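Peptidase M3B, oligoendopeptidase F (PDB 2QR4) probably hydrolyses short peptides as a zinc-dependent oligoendopeptidase of the M3 family. Local coordinates at residues M267-R270 / K271-L274; Q568-N571 / E572-L576; K474-G477 / P478-E482; N257-L260 / P261-H264. All blocks are in the same frame, centred on the assembly; numbering follows the deposited sequence.

Interaction 1 of 4, residues M267-R270 / K271-L274; sequences MELR and KRLL
Met-267 to Leu-274 form the last two turns of helix 260-274. Four i to i+4 backbone hydrogen bonds run through them, from the N-H groups of Lys-271, Arg-272, Leu-273 and Leu-274 to the carbonyls of Met-267, Glu-268, Leu-269 and Arg-270. The bond from Arg-272 N to Glu-268 O is 2.9 Å long and nearly straight at 170°.

The Arg-272 side chain turns back along the helix. CG stands beside its own backbone N (chi1 -82°) and the chain bends again at chi3. This lays the guanidinium over the preceding turn, with Glu-268 O 4.0 Å above the centre of one face. Arg-272 NH1 is 4.0 Å from Glu-268 CB. Arg-272 NH2 is also 4.0 Å from Leu-269 CD1, and these two side chains cross at about a right angle.

Glu-268 and Lys-271 meet through a water. It donates to Glu-268 OE1 at 3.1 Å and accepts from Lys-271 NZ at 2.7 Å. The charged atoms themselves are not in contact.

On the inner side, Leu-269 CD1 lies 4.2 Å from Leu-273 CG, and both side chains touch helix 557-579. Arg-270 runs alongside Leu-274 and points the same way. Arg-270 NH2 is hydrogen-bonded to Thr-286 O in the following loop. The pattern is that of an amphipathic helix, with Leu-269 and Leu-273 towards helix 557-579 and Glu-268, Lys-271 and Arg-272 on the more exposed side.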
HETATM    1  N   MSE A 267      11.055  -0.441  37.179  1.00 32.35           N
HETATM    2  CA  MSE A 267      12.234  -0.064  36.403  1.00 36.95           C
HETATM    3  C   MSE A 267      13.397   0.401  37.305  1.00 44.04           C
HETATM    4  O   MSE A 267      14.545   0.031  37.068  1.00 44.94           O
HETATM    5  CB  MSE A 267      11.869   0.978  35.348  1.00 26.59           C
HETATM    6  CG  MSE A 267      10.891   0.447  34.295  1.00 48.79           C
HETATM    7 SE   MSE A 267      11.552  -1.085  33.218  1.00 61.49          SE
HETATM    8  CE  MSE A 267      10.943  -2.591  34.308  1.00 51.53           C
ATOM      9  N   GLU A 268      13.105   1.164  38.357  1.00 37.73           N
ATOM     10  CA  GLU A 268      14.134   1.486  39.346  1.00 43.97           C
ATOM     11  C   GLU A 268      14.756   0.210  39.903  1.00 45.62           C
ATOM     12  O   GLU A 268      15.981   0.121  40.070  1.00 44.41           O
ATOM     13  CB  GLU A 268      13.586   2.339  40.504  1.00 40.10           C
ATOM     14  CG  GLU A 268      12.949   3.669  40.073  1.00 51.20           C
ATOM     15  CD  GLU A 268      13.966   4.784  39.725  1.00 63.66           C
ATOM     16  OE1 GLU A 268      15.209   4.587  39.829  1.00 48.66           O
ATOM     17  OE2 GLU A 268      13.497   5.878  39.338  1.00 56.02           O
ATOM     18  N   LEU A 269      13.915  -0.779  40.188  1.00 42.72           N
ATOM     19  CA  LEU A 269      14.409  -2.018  40.789  1.00 40.47           C
ATOM     20  C   LEU A 269      15.320  -2.734  39.806  1.00 40.07           C
ATOM     21  O   LEU A 269      16.416  -3.168  40.160  1.00 39.50           O
ATOM     22  CB  LEU A 269      13.259  -2.922  41.215  1.00 36.87           C
ATOM     23  CG  LEU A 269      13.663  -4.291  41.730  1.00 37.72           C
ATOM     24  CD1 LEU A 269      14.588  -4.141  42.920  1.00 37.91           C
ATOM     25  CD2 LEU A 269      12.408  -5.059  42.101  1.00 37.33           C
ATOM     26  N   ARG A 270      14.879  -2.841  38.560  1.00 33.34           N
ATOM     27  CA  ARG A 270      15.744  -3.427  37.541  1.00 40.90           C
ATOM     28  C   ARG A 270      17.090  -2.673  37.384  1.00 38.20           C
ATOM     29  O   ARG A 270      18.136  -3.291  37.187  1.00 41.62           O
ATOM     30  CB  ARG A 270      14.987  -3.554  36.226  1.00 38.29           C
ATOM     31  CG  ARG A 270      15.850  -3.817  35.008  1.00 49.93           C
ATOM     32  CD  ARG A 270      14.970  -4.100  33.782  1.00 54.23           C
ATOM     33  NE  ARG A 270      14.351  -5.424  33.858  1.00 56.38           N
ATOM     34  CZ  ARG A 270      14.897  -6.526  33.351  1.00 51.89           C
ATOM     35  NH1 ARG A 270      14.271  -7.677  33.469  1.00 48.83           N
ATOM     36  NH2 ARG A 270      16.071  -6.475  32.720  1.00 48.26           N
ATOM     37  N   LYS A 271      17.073  -1.349  37.504  1.00 41.18           N
ATOM     38  CA  LYS A 271      18.311  -0.573  37.415  1.00 42.75           C
ATOM     39  C   LYS A 271      19.239  -0.957  38.556  1.00 42.40           C
ATOM     40  O   LYS A 271      20.421  -1.222  38.347  1.00 46.44           O
ATOM     41  CB  LYS A 271      18.024   0.925  37.444  1.00 41.45           C
ATOM     42  CG  LYS A 271      19.263   1.806  37.465  1.00 35.27           C
ATOM     43  CD  LYS A 271      18.889   3.218  37.011  1.00 37.66           C
ATOM     44  CE  LYS A 271      19.985   4.242  37.294  1.00 36.64           C
ATOM     45  NZ  LYS A 271      19.575   5.577  36.781  1.00 38.09           N
ATOM     46  N   ARG A 272      18.689  -1.006  39.762  1.00 45.44           N
ATOM     47  CA  ARG A 272      19.446  -1.447  40.923  1.00 45.77           C
ATOM     48  C   ARG A 272      20.019  -2.849  40.755  1.00 45.90           C
ATOM     49  O   ARG A 272      21.184  -3.080  41.061  1.00 50.13           O
ATOM     50  CB  ARG A 272      18.598  -1.375  42.195  1.00 45.73           C
ATOM     51  CG  ARG A 272      18.530   0.017  42.826  1.00 61.66           C
ATOM     52  CD  ARG A 272      17.966  -0.031  44.259  1.00 61.85           C
ATOM     53  NE  ARG A 272      16.585  -0.519  44.280  1.00 71.25           N
ATOM     54  CZ  ARG A 272      15.512   0.249  44.091  1.00 67.93           C
ATOM     55  NH1 ARG A 272      15.651   1.554  43.876  1.00 69.39           N
ATOM     56  NH2 ARG A 272      14.297  -0.288  44.118  1.00 52.62           N
ATOM     57  N   LEU A 273      19.208  -3.788  40.283  1.00 43.85           N
ATOM     58  CA  LEU A 273      19.675  -5.169  40.162  1.00 44.23           C
ATOM     59  C   LEU A 273      20.833  -5.299  39.174  1.00 47.54           C
ATOM     60  O   LEU A 273      21.804  -6.005  39.450  1.00 39.65           O
ATOM     61  CB  LEU A 273      18.533  -6.122  39.798  1.00 39.68           C
ATOM     62  CG  LEU A 273      17.550  -6.425  40.943  1.00 41.15           C
ATOM     63  CD1 LEU A 273      16.424  -7.341  40.482  1.00 38.94           C
ATOM     64  CD2 LEU A 273      18.270  -7.056  42.107  1.00 36.95           C
ATOM     65  N   LEU A 274      20.728  -4.617  38.033  1.00 45.23           N
ATOM     66  CA  LEU A 274      21.778  -4.641  37.011  1.00 40.33           C
ATOM     67  C   LEU A 274      22.998  -3.831  37.423  1.00 36.74           C
ATOM     68  O   LEU A 274      24.103  -4.114  36.978  1.00 43.07           O
ATOM     69  CB  LEU A 274      21.261  -4.124  35.657  1.00 34.05           C
ATOM     70  CG  LEU A 274      20.280  -5.081  34.990  1.00 38.32           C
ATOM     71  CD1 LEU A 274      19.749  -4.486  33.731  1.00 30.49           C
ATOM     72  CD2 LEU A 274      20.941  -6.436  34.724  1.00 38.71           C
TER
HETATM   73  O   HOH W   1      17.581   6.141  38.552  1.00 49.79           O

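Interaction 2 of 4, residues Q568-N571 / E572-L576; sequences QRLN and ELEEL
Leu-570 and Glu-574 meet one turn apart on helix 557-579. Leu-570 CD1 comes to 3.7 Å from Glu-574 OE2, so a methyl group borders the carboxylate. The leucine CG lies anti to the backbone N (chi1 171°), which carries its end toward the next turn. Glu-574 reaches out in extended form, and its CG is 3.6 Å from Leu-570 O. That carbonyl also takes the N-H of Glu-574 at 3.0 Å, in a nearly straight bond of 171°. Three similar backbone bonds join Gln-568 to Glu-572, Arg-569 to Leu-573 and Asn-571 to Glu-575.

The tightly packed side holds Arg-569, Leu-570 and Leu-573, all buried. Leu-570 and Leu-573 both touch Leu-269 of helix 260-274. Leu-573 also touches Leu-429 of helix 418-454. Arg-569 makes a salt bridge to Glu-409 and a cation-pi contact with Tyr-428.

The other side is looser. Gln-568 and Glu-575 are exposed. Glu-575 folds back over the end of the preceding turn, where its CG lies 3.3 Å from Asn-571 O.

Between the two sides, Glu-574 OE2 forms a salt bridge with Arg-265 NH1. Asn-571 is modelled in two conformers; in the one given here, its OD1 accepts a hydrogen bond from Arg-265 NH2. Glu-572 pairs instead with Arg-421. Glu-572 and Glu-574 thus have basic partners on other helices, which probably favours their charged forms.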
ATOM      1  N   GLN A 568       1.948  -5.324  45.570  1.00 35.47           N
ATOM      2  CA  GLN A 568       2.351  -6.114  46.726  1.00 42.24           C
ATOM      3  C   GLN A 568       3.501  -7.075  46.423  1.00 39.64           C
ATOM      4  O   GLN A 568       4.415  -7.232  47.226  1.00 41.50           O
ATOM      5  CB  GLN A 568       1.172  -6.775  47.482  1.00 41.85           C
ATOM      6  CG  GLN A 568       0.132  -7.459  46.666  1.00 50.48           C
ATOM      7  CD  GLN A 568      -1.106  -7.810  47.491  1.00 42.61           C
ATOM      8  OE1 GLN A 568      -2.189  -7.277  47.269  1.00 38.27           O
ATOM      9  NE2 GLN A 568      -0.946  -8.715  48.433  1.00 45.05           N
ATOM     10  N   ARG A 569       3.500  -7.677  45.245  1.00 36.90           N
ATOM     11  CA  ARG A 569       4.583  -8.587  44.913  1.00 29.01           C
ATOM     12  C   ARG A 569       5.888  -7.822  44.621  1.00 37.47           C
ATOM     13  O   ARG A 569       6.976  -8.274  44.955  1.00 34.44           O
ATOM     14  CB  ARG A 569       4.167  -9.528  43.791  1.00 32.40           C
ATOM     15  CG  ARG A 569       2.974 -10.442  44.208  1.00 37.14           C
ATOM     16  CD  ARG A 569       2.584 -11.414  43.092  1.00 29.97           C
ATOM     17  NE  ARG A 569       1.678 -12.422  43.593  1.00 38.33           N
ATOM     18  CZ  ARG A 569       1.061 -13.324  42.839  1.00 37.59           C
ATOM     19  NH1 ARG A 569       1.235 -13.322  41.528  1.00 35.30           N
ATOM     20  NH2 ARG A 569       0.251 -14.218  43.405  1.00 31.82           N
ATOM     21  N   LEU A 570       5.757  -6.636  44.055  1.00 36.04           N
ATOM     22  CA  LEU A 570       6.879  -5.751  43.843  1.00 29.11           C
ATOM     23  C   LEU A 570       7.502  -5.382  45.190  1.00 40.96           C
ATOM     24  O   LEU A 570       8.717  -5.530  45.382  1.00 39.29           O
ATOM     25  CB  LEU A 570       6.407  -4.510  43.074  1.00 34.02           C
ATOM     26  CG  LEU A 570       7.348  -3.319  42.888  1.00 42.16           C
ATOM     27  CD1 LEU A 570       8.676  -3.803  42.362  1.00 39.84           C
ATOM     28  CD2 LEU A 570       6.723  -2.326  41.923  1.00 34.09           C
ATOM     29  N   ASN A 571       6.664  -4.919  46.119  0.50 40.86           N
ATOM     30  CA  ASN A 571       7.102  -4.585  47.478  0.50 37.48           C
ATOM     31  C   ASN A 571       7.795  -5.757  48.188  0.50 36.16           C
ATOM     32  O   ASN A 571       8.804  -5.570  48.871  0.50 42.65           O
ATOM     33  CB  ASN A 571       5.928  -4.060  48.321  0.50 30.88           C
ATOM     34  CG  ASN A 571       5.601  -2.596  48.034  0.50 43.38           C
ATOM     35  OD1 ASN A 571       6.387  -1.887  47.389  0.50 37.48           O
ATOM     36  ND2 ASN A 571       4.444  -2.127  48.533  0.50 20.78           N
ATOM     37  N   GLU A 572       7.264  -6.964  48.013  1.00 30.62           N
ATOM     38  CA  GLU A 572       7.868  -8.160  48.612  1.00 40.19           C
ATOM     39  C   GLU A 572       9.235  -8.483  47.984  1.00 37.42           C
ATOM     40  O   GLU A 572      10.167  -8.878  48.678  1.00 46.41           O
ATOM     41  CB  GLU A 572       6.922  -9.375  48.536  1.00 36.32           C
ATOM     42  CG  GLU A 572       7.540 -10.679  49.078  1.00 34.65           C
ATOM     43  CD  GLU A 572       6.637 -11.904  48.919  1.00 40.43           C
ATOM     44  OE1 GLU A 572       5.545 -11.791  48.307  1.00 30.49           O
ATOM     45  OE2 GLU A 572       7.022 -12.987  49.421  1.00 40.25           O
ATOM     46  N   LEU A 573       9.355  -8.298  46.675  1.00 42.16           N
ATOM     47  CA  LEU A 573      10.628  -8.530  45.980  1.00 41.67           C
ATOM     48  C   LEU A 573      11.726  -7.562  46.453  1.00 43.68           C
ATOM     49  O   LEU A 573      12.852  -7.967  46.703  1.00 41.32           O
ATOM     50  CB  LEU A 573      10.438  -8.406  44.460  1.00 35.56           C
ATOM     51  CG  LEU A 573      11.686  -8.644  43.604  1.00 34.05           C
ATOM     52  CD1 LEU A 573      12.349 -10.013  43.911  1.00 34.45           C
ATOM     53  CD2 LEU A 573      11.363  -8.507  42.129  1.00 25.58           C
ATOM     54  N   GLU A 574      11.387  -6.282  46.566  1.00 39.54           N
ATOM     55  CA  GLU A 574      12.310  -5.300  47.116  1.00 42.74           C
ATOM     56  C   GLU A 574      12.793  -5.673  48.517  1.00 49.43           C
ATOM     57  O   GLU A 574      13.988  -5.611  48.798  1.00 49.81           O
ATOM     58  CB  GLU A 574      11.664  -3.920  47.151  1.00 33.11           C
ATOM     59  CG  GLU A 574      11.468  -3.309  45.792  1.00 50.92           C
ATOM     60  CD  GLU A 574      10.652  -2.050  45.854  1.00 54.11           C
ATOM     61  OE1 GLU A 574      10.340  -1.614  46.977  1.00 60.45           O
ATOM     62  OE2 GLU A 574      10.316  -1.500  44.785  1.00 60.31           O
ATOM     63  N   GLU A 575      11.867  -6.052  49.396  1.00 48.28           N
ATOM     64  CA  GLU A 575      12.236  -6.391  50.772  1.00 50.24           C
ATOM     65  C   GLU A 575      13.133  -7.615  50.767  1.00 48.19           C
ATOM     66  O   GLU A 575      14.067  -7.735  51.557  1.00 42.21           O
ATOM     67  CB  GLU A 575      10.998  -6.642  51.642  1.00 41.64           C
ATOM     68  CG  GLU A 575      10.156  -5.393  51.909  1.00 45.36           C
ATOM     69  CD  GLU A 575       8.755  -5.712  52.441  1.00 57.48           C
ATOM     70  OE1 GLU A 575       8.411  -6.909  52.617  1.00 58.92           O
ATOM     71  OE2 GLU A 575       7.993  -4.749  52.686  1.00 67.25           O
ATOM     72  N   LEU A 576      12.850  -8.523  49.850  1.00 47.22           N
ATOM     73  CA  LEU A 576      13.648  -9.711  49.721  1.00 47.45           C
ATOM     74  C   LEU A 576      15.067  -9.316  49.295  1.00 51.63           C
ATOM     75  O   LEU A 576      16.046  -9.754  49.894  1.00 57.24           O
ATOM     76  CB  LEU A 576      12.990 -10.630  48.703  1.00 54.22           C
ATOM     77  CG  LEU A 576      13.208 -12.125  48.835  1.00 61.78           C
ATOM     78  CD1 LEU A 576      12.038 -12.847  48.196  1.00 60.86           C
ATOM     79  CD2 LEU A 576      14.530 -12.515  48.173  1.00 70.90           C
TER

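Interaction 3 of 4, residues K474-G477 / P478-E482; sequences KYYG and PAVEE
Gly-477 is where helix 461-476 ends and the chain turns away. It is the first residue to leave helical angles, and its phi is positive at 78°. A type I beta turn follows, from Gly-477 to Val-480, with Pro-478 and Ala-479 at its two central positions. The turn is closed by a weak hydrogen bond from Val-480 N to Gly-477 O, 3.4 Å long. A water adds a second link across the bend. It donates to Tyr-476 O at 2.7 Å and accepts from Ala-479 N at 2.9 Å. The last helical carbonyl and the amide in the turn thus share one solvent molecule.

The turn brings Val-480 back to the helix end. Its CG2 branch packs on Tyr-476 CB at 3.9 Å, and its CB is equally close to the same atom. CG2 sits beside the valine backbone N, while CG1 is the branch anti to that N (chi1 175°).

The Tyr-476 ring itself leads away from the turn, to Met-267 of helix 260-274 and Gln-441 of helix 418-454. Val-480 also touches Met-281, and Ala-479 packs on Glu-268. Further on, Glu-481 makes backbone hydrogen bonds with Leu-279. A glycine with positive phi at the helix C-terminus, followed directly by a proline, is typical of helix termination, and here it leads into a beta turn.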
ATOM      1  N   LYS A 474       6.635   8.390  29.048  1.00 39.00           N
ATOM      2  CA  LYS A 474       5.527   8.455  30.004  1.00 38.13           C
ATOM      3  C   LYS A 474       5.350   7.097  30.686  1.00 48.72           C
ATOM      4  O   LYS A 474       5.163   7.015  31.897  1.00 47.39           O
ATOM      5  CB  LYS A 474       4.223   8.841  29.284  1.00 39.76           C
ATOM      6  CG  LYS A 474       3.001   9.009  30.208  1.00 52.74           C
ATOM      7  CD  LYS A 474       1.714   9.451  29.467  1.00 46.46           C
ATOM      8  CE  LYS A 474       0.983   8.234  28.865  1.00 61.83           C
ATOM      9  NZ  LYS A 474      -0.404   8.528  28.352  1.00 51.35           N
ATOM     10  N   TYR A 475       5.401   6.031  29.892  1.00 41.57           N
ATOM     11  CA  TYR A 475       5.257   4.693  30.423  1.00 42.24           C
ATOM     12  C   TYR A 475       6.452   4.257  31.268  1.00 44.97           C
ATOM     13  O   TYR A 475       6.293   3.810  32.386  1.00 36.15           O
ATOM     14  CB  TYR A 475       4.988   3.699  29.298  1.00 41.11           C
ATOM     15  CG  TYR A 475       3.523   3.528  29.018  1.00 41.76           C
ATOM     16  CD1 TYR A 475       2.799   4.548  28.442  1.00 36.37           C
ATOM     17  CD2 TYR A 475       2.854   2.346  29.356  1.00 36.87           C
ATOM     18  CE1 TYR A 475       1.448   4.416  28.194  1.00 38.79           C
ATOM     19  CE2 TYR A 475       1.507   2.195  29.105  1.00 32.78           C
ATOM     20  CZ  TYR A 475       0.807   3.246  28.525  1.00 40.54           C
ATOM     21  OH  TYR A 475      -0.536   3.147  28.269  1.00 43.46           O
ATOM     22  N   TYR A 476       7.659   4.422  30.769  1.00 45.42           N
ATOM     23  CA  TYR A 476       8.784   3.882  31.504  1.00 39.01           C
ATOM     24  C   TYR A 476       9.307   4.752  32.627  1.00 46.63           C
ATOM     25  O   TYR A 476       9.913   4.238  33.565  1.00 43.52           O
ATOM     26  CB  TYR A 476       9.889   3.459  30.545  1.00 46.19           C
ATOM     27  CG  TYR A 476       9.508   2.182  29.830  1.00 52.12           C
ATOM     28  CD1 TYR A 476       9.671   0.935  30.443  1.00 43.45           C
ATOM     29  CD2 TYR A 476       8.932   2.220  28.571  1.00 40.81           C
ATOM     30  CE1 TYR A 476       9.313  -0.234  29.782  1.00 47.97           C
ATOM     31  CE2 TYR A 476       8.562   1.060  27.919  1.00 45.75           C
ATOM     32  CZ  TYR A 476       8.767  -0.156  28.519  1.00 44.93           C
ATOM     33  OH  TYR A 476       8.397  -1.290  27.854  1.00 55.12           O
ATOM     34  N   GLY A 477       9.069   6.059  32.548  1.00 38.10           N
ATOM     35  CA  GLY A 477       9.495   6.957  33.611  1.00 41.52           C
ATOM     36  C   GLY A 477      10.972   7.301  33.580  1.00 46.04           C
ATOM     37  O   GLY A 477      11.692   6.870  32.689  1.00 44.43           O
ATOM     38  N   PRO A 478      11.434   8.076  34.573  1.00 48.93           N
ATOM     39  CA  PRO A 478      12.791   8.635  34.573  1.00 54.34           C
ATOM     40  C   PRO A 478      13.912   7.625  34.843  1.00 50.90           C
ATOM     41  O   PRO A 478      15.084   7.966  34.699  1.00 48.79           O
ATOM     42  CB  PRO A 478      12.745   9.668  35.707  1.00 51.66           C
ATOM     43  CG  PRO A 478      11.701   9.139  36.652  1.00 49.24           C
ATOM     44  CD  PRO A 478      10.668   8.459  35.777  1.00 43.52           C
ATOM     45  N   ALA A 479      13.569   6.407  35.249  1.00 43.43           N
ATOM     46  CA  ALA A 479      14.596   5.394  35.516  1.00 41.48           C
ATOM     47  C   ALA A 479      15.185   4.822  34.223  1.00 43.67           C
ATOM     48  O   ALA A 479      16.302   4.302  34.215  1.00 41.99           O
ATOM     49  CB  ALA A 479      14.042   4.295  36.369  1.00 40.35           C
ATOM     50  N   VAL A 480      14.426   4.931  33.134  1.00 36.76           N
ATOM     51  CA  VAL A 480      14.849   4.437  31.832  1.00 40.09           C
ATOM     52  C   VAL A 480      15.289   5.603  30.952  1.00 41.24           C
ATOM     53  O   VAL A 480      14.538   6.553  30.756  1.00 43.09           O
ATOM     54  CB  VAL A 480      13.697   3.654  31.154  1.00 39.19           C
ATOM     55  CG1 VAL A 480      14.076   3.217  29.732  1.00 34.58           C
ATOM     56  CG2 VAL A 480      13.318   2.450  32.003  1.00 38.47           C
ATOM     57  N   GLU A 481      16.512   5.549  30.432  1.00 47.35           N
ATOM     58  CA  GLU A 481      17.005   6.613  29.547  1.00 44.85           C
ATOM     59  C   GLU A 481      16.171   6.695  28.276  1.00 52.27           C
ATOM     60  O   GLU A 481      15.731   5.669  27.753  1.00 54.52           O
ATOM     61  CB  GLU A 481      18.475   6.396  29.180  1.00 41.90           C
ATOM     62  CG  GLU A 481      19.426   6.579  30.338  1.00 53.71           C
ATOM     63  CD  GLU A 481      19.192   7.879  31.078  1.00 58.27           C
ATOM     64  OE1 GLU A 481      18.848   7.818  32.280  1.00 51.24           O
ATOM     65  OE2 GLU A 481      19.342   8.956  30.453  1.00 58.58           O
ATOM     66  N   GLU A 482      15.949   7.916  27.789  1.00 54.75           N
ATOM     67  CA  GLU A 482      15.256   8.114  26.512  1.00 60.57           C
ATOM     68  C   GLU A 482      16.202   7.814  25.354  1.00 50.70           C
ATOM     69  O   GLU A 482      16.899   8.699  24.878  1.00 52.10           O
ATOM     70  CB  GLU A 482      14.699   9.545  26.396  1.00 52.01           C
ATOM     71  CG  GLU A 482      13.503   9.819  27.320  1.00 65.28           C
ATOM     72  CD  GLU A 482      13.045  11.278  27.318  1.00 63.78           C
ATOM     73  OE1 GLU A 482      12.414  11.707  28.308  1.00 63.89           O
ATOM     74  OE2 GLU A 482      13.308  11.995  26.332  1.00 72.37           O
TER
HETATM   75  O   HOH W   2      11.123   4.939  35.865  1.00 48.97           O

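Interaction 4 of 4, residues N257-L260 / P261-H264; sequences NKHL and PLLH
Leu-260 O lies over one face of the His-264 imidazole, 3.2 Å above the ring plane and displaced toward its rim. The nearest ring atom is His-264 CD2, 3.3 Å from Leu-260 O. The same carbonyl accepts the backbone N-H of His-264 at 2.9 Å, in a nearly straight bond of 173°. The histidine CG stands beside its own backbone N (chi1 -66°), which folds the ring back over the first turn. Nearby, His-259 and Leu-262 lie side by side and point the same way. Leu-262 CD1 approaches His-259 ND1 to 4.1 Å.

These contacts belong to a short helix-to-helix joint. Helix 246-258 stops and His-259 leaves helical angles (phi -112°). Helix 260-274 then starts, with Pro-261 in its first turn, where a residue without an N-H is readily accommodated. Leu-262 N gives a hydrogen bond to His-259 O at 3.0 Å, but it comes from above the carbonyl plane.

A hydrogen bond from outside helps to hold the histidine ring: His-264 NE2 pairs with Lys-474 O near the end of helix 461-476. Leu-260 is buried against Lys-474 and Tyr-475 of that helix and against Phe-437 of helix 418-454. His-259 touches Glu-560 and Met-563 of helix 557-579.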
ATOM      1  N   ASN A 257      -2.733   4.115  32.855  1.00 45.09           N
ATOM      2  CA  ASN A 257      -2.126   5.444  33.008  1.00 41.67           C
ATOM      3  C   ASN A 257      -2.037   5.930  34.448  1.00 45.26           C
ATOM      4  O   ASN A 257      -1.043   6.533  34.850  1.00 44.28           O
ATOM      5  CB  ASN A 257      -2.826   6.480  32.137  1.00 38.22           C
ATOM      6  CG  ASN A 257      -2.229   6.553  30.752  1.00 41.56           C
ATOM      7  OD1 ASN A 257      -1.300   7.321  30.505  1.00 49.36           O
ATOM      8  ND2 ASN A 257      -2.709   5.704  29.859  1.00 42.86           N
ATOM      9  N   LYS A 258      -3.069   5.641  35.228  1.00 39.47           N
ATOM     10  CA  LYS A 258      -3.108   6.061  36.614  1.00 48.38           C
ATOM     11  C   LYS A 258      -2.106   5.251  37.458  1.00 48.94           C
ATOM     12  O   LYS A 258      -1.694   5.702  38.525  1.00 49.98           O
ATOM     13  CB  LYS A 258      -4.546   5.955  37.146  1.00 43.93           C
ATOM     14  CG  LYS A 258      -4.713   6.114  38.652  1.00 68.07           C
ATOM     15  CD  LYS A 258      -6.186   5.902  39.058  1.00 76.15           C
ATOM     16  CE  LYS A 258      -6.347   5.357  40.487  1.00 79.48           C
ATOM     17  NZ  LYS A 258      -6.232   6.426  41.519  1.00 80.23           N
ATOM     18  N   HIS A 259      -1.687   4.085  36.960  1.00 45.12           N
ATOM     19  CA  HIS A 259      -0.755   3.222  37.704  1.00 36.62           C
ATOM     20  C   HIS A 259       0.652   3.089  37.095  1.00 40.39           C
ATOM     21  O   HIS A 259       1.389   2.157  37.427  1.00 46.69           O
ATOM     22  CB  HIS A 259      -1.353   1.830  37.938  1.00 36.41           C
ATOM     23  CG  HIS A 259      -2.560   1.840  38.814  1.00 49.53           C
ATOM     24  ND1 HIS A 259      -2.481   1.719  40.184  1.00 45.37           N
ATOM     25  CD2 HIS A 259      -3.873   1.992  38.523  1.00 38.81           C
ATOM     26  CE1 HIS A 259      -3.693   1.795  40.701  1.00 31.67           C
ATOM     27  NE2 HIS A 259      -4.556   1.956  39.715  1.00 44.52           N
ATOM     28  N   LEU A 260       1.027   4.012  36.219  1.00 39.66           N
ATOM     29  CA  LEU A 260       2.375   4.012  35.644  1.00 38.91           C
ATOM     30  C   LEU A 260       3.466   4.108  36.718  1.00 37.55           C
ATOM     31  O   LEU A 260       4.544   3.544  36.562  1.00 42.32           O
ATOM     32  CB  LEU A 260       2.541   5.147  34.618  1.00 32.92           C
ATOM     33  CG  LEU A 260       1.697   4.977  33.356  1.00 44.12           C
ATOM     34  CD1 LEU A 260       1.868   6.157  32.455  1.00 31.48           C
ATOM     35  CD2 LEU A 260       2.046   3.674  32.619  1.00 31.00           C
ATOM     36  N   PRO A 261       3.199   4.830  37.811  1.00 45.56           N
ATOM     37  CA  PRO A 261       4.254   4.830  38.838  1.00 51.28           C
ATOM     38  C   PRO A 261       4.689   3.421  39.287  1.00 50.17           C
ATOM     39  O   PRO A 261       5.839   3.248  39.685  1.00 44.82           O
ATOM     40  CB  PRO A 261       3.622   5.616  40.010  1.00 43.12           C
ATOM     41  CG  PRO A 261       2.602   6.530  39.340  1.00 40.91           C
ATOM     42  CD  PRO A 261       2.040   5.666  38.191  1.00 40.99           C
ATOM     43  N   LEU A 262       3.794   2.431  39.245  1.00 40.73           N
ATOM     44  CA  LEU A 262       4.205   1.053  39.562  1.00 41.28           C
ATOM     45  C   LEU A 262       5.276   0.502  38.599  1.00 45.34           C
ATOM     46  O   LEU A 262       6.257  -0.077  39.053  1.00 40.00           O
ATOM     47  CB  LEU A 262       3.016   0.116  39.593  1.00 38.04           C
ATOM     48  CG  LEU A 262       2.039   0.375  40.732  1.00 38.39           C
ATOM     49  CD1 LEU A 262       0.841  -0.562  40.594  1.00 26.91           C
ATOM     50  CD2 LEU A 262       2.740   0.201  42.057  1.00 27.57           C
ATOM     51  N   LEU A 263       5.088   0.696  37.287  1.00 34.78           N
ATOM     52  CA  LEU A 263       6.106   0.368  36.282  1.00 37.84           C
ATOM     53  C   LEU A 263       7.390   1.152  36.549  1.00 47.39           C
ATOM     54  O   LEU A 263       8.490   0.592  36.503  1.00 49.68           O
ATOM     55  CB  LEU A 263       5.623   0.724  34.869  1.00 42.75           C
ATOM     56  CG  LEU A 263       5.984  -0.140  33.642  1.00 47.82           C
ATOM     57  CD1 LEU A 263       6.074   0.693  32.365  1.00 35.90           C
ATOM     58  CD2 LEU A 263       7.243  -0.944  33.801  1.00 39.15           C
ATOM     59  N   HIS A 264       7.244   2.455  36.801  1.00 35.18           N
ATOM     60  CA  HIS A 264       8.386   3.310  37.080  1.00 40.54           C
ATOM     61  C   HIS A 264       9.221   2.691  38.180  1.00 35.54           C
ATOM     62  O   HIS A 264      10.438   2.548  38.042  1.00 38.60           O
ATOM     63  CB  HIS A 264       7.946   4.729  37.478  1.00 39.80           C
ATOM     64  CG  HIS A 264       7.271   5.481  36.374  1.00 47.37           C
ATOM     65  ND1 HIS A 264       6.694   6.719  36.560  1.00 45.67           N
ATOM     66  CD2 HIS A 264       7.048   5.154  35.078  1.00 44.80           C
ATOM     67  CE1 HIS A 264       6.161   7.130  35.422  1.00 34.41           C
ATOM     68  NE2 HIS A 264       6.365   6.200  34.506  1.00 39.77           N
TER

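Overall arrangement
From the N terminus, interaction 4 comes first, at the joint of helices 246-258 and 260-274. Interaction 1 follows on the last turns of helix 260-274. Interaction 3 ends helix 461-476 and closes only a tight beta turn after it. Interaction 2 lies on helix 557-579. Each is local, so none closes a long loop. They run in series, and none nests or crosses. In space, helix 260-274 links them. Interactions 3 and 4 meet with centres about 11 Å apart. Interaction 1 touches interaction 3 through Met-267 and Glu-268, and interaction 2 through Leu-269. Leu-262 of interaction 4 also touches Leu-570. Interactions 2 and 3 do not touch; their nearest atoms are about 11 Å apart.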